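Local atomic coordinates of regulatory protein AsnC (Escherichia coli, PDB entry 2CG4), a protein that activates transcription of asnA, regulates transcription of its own gene and represses gidA expression at a post-transcriptional level. Residues Asn8-Ile13 with His40-Lys45. The protein carries 1 engineered substitution. Residues are numbered along the deposited sequence; the frame is centred on the assembly and turned at random.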
loop_
_atom_site.group_PDB
_atom_site.type_symbol
_atom_site.label_atom_id
_atom_site.label_comp_id
_atom_site.label_asym_id
_atom_site.label_seq_id
_atom_site.Cartn_x
_atom_site.Cartn_y
_atom_site.Cartn_z
ATOM N N ASN A 8 -24.629 1.184 40.020
ATOM C CA ASN A 8 -24.579 -0.256 39.789
ATOM C C ASN A 8 -25.966 -0.901 39.774
ATOM O O ASN A 8 -26.119 -2.057 39.373
ATOM C CB ASN A 8 -23.661 -0.949 40.799
ATOM C CG ASN A 8 -22.187 -0.753 40.472
ATOM O OD1 ASN A 8 -21.675 -1.296 39.485
ATOM N ND2 ASN A 8 -21.499 0.035 41.295
ATOM N N LEU A 9 -26.974 -0.149 40.203
ATOM C CA LEU A 9 -28.360 -0.555 39.994
ATOM C C LEU A 9 -28.720 -0.462 38.518
ATOM O O LEU A 9 -29.339 -1.366 37.960
ATOM C CB LEU A 9 -29.323 0.308 40.816
ATOM C CG LEU A 9 -30.800 -0.019 40.586
ATOM C CD1 LEU A 9 -31.176 -1.331 41.264
ATOM C CD2 LEU A 9 -31.702 1.110 41.047
ATOM N N ASP A 10 -28.332 0.648 37.900
ATOM C CA ASP A 10 -28.532 0.868 36.478
ATOM C C ASP A 10 -27.866 -0.212 35.624
ATOM O O ASP A 10 -28.469 -0.729 34.687
ATOM C CB ASP A 10 -28.008 2.249 36.095
ATOM C CG ASP A 10 -28.969 3.362 36.470
ATOM O OD1 ASP A 10 -30.179 3.079 36.599
ATOM O OD2 ASP A 10 -28.520 4.517 36.628
ATOM N N ARG A 11 -26.626 -0.552 35.959
ATOM C CA ARG A 11 -25.895 -1.600 35.259
ATOM C C ARG A 11 -26.558 -2.961 35.431
ATOM O O ARG A 11 -26.653 -3.739 34.480
ATOM C CB ARG A 11 -24.444 -1.663 35.739
ATOM C CG ARG A 11 -23.584 -0.510 35.251
ATOM C CD ARG A 11 -22.196 -0.542 35.869
ATOM N NE ARG A 11 -21.464 0.692 35.594
ATOM C CZ ARG A 11 -21.391 1.725 36.430
ATOM N NH1 ARG A 11 -21.998 1.680 37.612
ATOM N NH2 ARG A 11 -20.704 2.810 36.088
ATOM N N GLY A 12 -27.010 -3.249 36.646
ATOM C CA GLY A 12 -27.671 -4.516 36.936
ATOM C C GLY A 12 -28.937 -4.687 36.123
ATOM O O GLY A 12 -29.225 -5.773 35.614
ATOM N N ILE A 13 -29.695 -3.606 35.999
ATOM C CA ILE A 13 -30.909 -3.599 35.191
ATOM C C ILE A 13 -30.586 -3.829 33.720
ATOM O O ILE A 13 -31.254 -4.619 33.052
ATOM C CB ILE A 13 -31.685 -2.284 35.354
ATOM C CG1 ILE A 13 -32.353 -2.236 36.732
ATOM C CG2 ILE A 13 -32.721 -2.132 34.249
ATOM C CD1 ILE A 13 -32.816 -0.856 37.138
ATOM N N HIS A 40 -38.831 0.472 37.505
ATOM C CA HIS A 40 -39.596 1.104 36.440
ATOM C C HIS A 40 -39.011 2.478 36.090
ATOM O O HIS A 40 -38.960 2.869 34.922
ATOM C CB HIS A 40 -41.069 1.222 36.838
ATOM C CG HIS A 40 -41.947 1.742 35.746
ATOM N ND1 HIS A 40 -42.811 0.935 35.038
ATOM C CD2 HIS A 40 -42.092 2.989 35.235
ATOM C CE1 HIS A 40 -43.452 1.663 34.140
ATOM N NE2 HIS A 40 -43.034 2.913 34.238
ATOM N N VAL A 41 -38.565 3.203 37.114
ATOM C CA VAL A 41 -38.201 4.609 36.961
ATOM C C VAL A 41 -36.761 4.747 36.461
ATOM O O VAL A 41 -36.476 5.562 35.592
ATOM C CB VAL A 41 -38.435 5.404 38.283
ATOM C CG1 VAL A 41 -37.480 6.583 38.401
ATOM C CG2 VAL A 41 -39.879 5.881 38.363
ATOM N N ARG A 42 -35.866 3.931 37.007
ATOM C CA ARG A 42 -34.513 3.791 36.483
ATOM C C ARG A 42 -34.509 3.560 34.973
ATOM O O ARG A 42 -33.854 4.294 34.232
ATOM C CB ARG A 42 -33.787 2.640 37.188
ATOM C CG ARG A 42 -33.660 2.819 38.692
ATOM C CD ARG A 42 -33.224 4.234 39.040
ATOM N NE ARG A 42 -32.499 4.287 40.305
ATOM C CZ ARG A 42 -31.180 4.185 40.421
ATOM N NH1 ARG A 42 -30.428 4.012 39.342
ATOM N NH2 ARG A 42 -30.610 4.241 41.620
ATOM N N VAL A 43 -35.235 2.536 34.530
ATOM C CA VAL A 43 -35.390 2.227 33.109
ATOM C C VAL A 43 -35.888 3.440 32.315
ATOM O O VAL A 43 -35.435 3.692 31.192
ATOM C CB VAL A 43 -36.348 1.017 32.900
ATOM C CG1 VAL A 43 -36.873 0.963 31.471
ATOM C CG2 VAL A 43 -35.652 -0.289 33.274
ATOM N N GLU A 44 -36.811 4.193 32.910
ATOM C CA GLU A 44 -37.448 5.320 32.232
ATOM C C GLU A 44 -36.512 6.519 32.117
ATOM O O GLU A 44 -36.561 7.265 31.139
ATOM C CB GLU A 44 -38.723 5.734 32.967
ATOM C CG GLU A 44 -39.915 5.997 32.057
ATOM C CD GLU A 44 -39.730 7.204 31.151
ATOM O OE1 GLU A 44 -40.561 8.135 31.226
ATOM O OE2 GLU A 44 -38.764 7.222 30.357
ATOM N N LYS A 45 -35.672 6.712 33.127
ATOM C CA LYS A 45 -34.639 7.739 33.063
ATOM C C LYS A 45 -33.624 7.410 31.963
ATOM O O LYS A 45 -33.293 8.268 31.146
ATOM C CB LYS A 45 -33.948 7.899 34.420
ATOM C CG LYS A 45 -34.695 8.796 35.417
ATOM C CD LYS A 45 -34.197 8.541 36.840
ATOM C CE LYS A 45 -35.122 9.136 37.896
ATOM N NZ LYS A 45 -34.794 8.640 39.272
HETATM O O HOH W 1 -31.489 5.127 35.771
#
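R42 reaches from helix 36-49, the probable recognition helix of the AsnC-type helix-turn-helix domain, to D10 and L9 on the first helix of that domain, 8-19. The short helical segments cross almost perpendicularly, with their axes 10.3 Å apart. Followed outward, the arginine begins with R42 CB against I13 CD1 at 3.6 Å and passes D10 OD1 at 3.7 Å. CG and CD then run past the L9 methyl CD2. A bend at chi2 (-45°) helps bring NH1 round to D10. NE, CZ and NH2 all face L9 CD2, placed over one guanidinium face but modelled too close to CZ, so the exact fit is doubtful. At the tip, R42 NH1 makes a salt bridge to D10 OD1 (2.9 Å), the oxygen lying near the guanidinium plane but the N-H...O angle a bent 131°. The two flat groups are turned 74° apart, and R42 NH1 meets the carboxylate from above its plane. R42 NH1 also forms a salt bridge with D7, just before helix 8-19, so two acids share this one nitrogen. I13 CG2 packs on V43 CG2 at 3.6 Å; V43 leans further onto Y25 and L9 onto F32, both of helix 25-32, completing the three-helix core. Beside the salt bridge, a water joins the helices, donating to D10 OD1 at 2.6 Å and to R42 O at 2.9 Å, so OD1 accepts from both NH1 and the water.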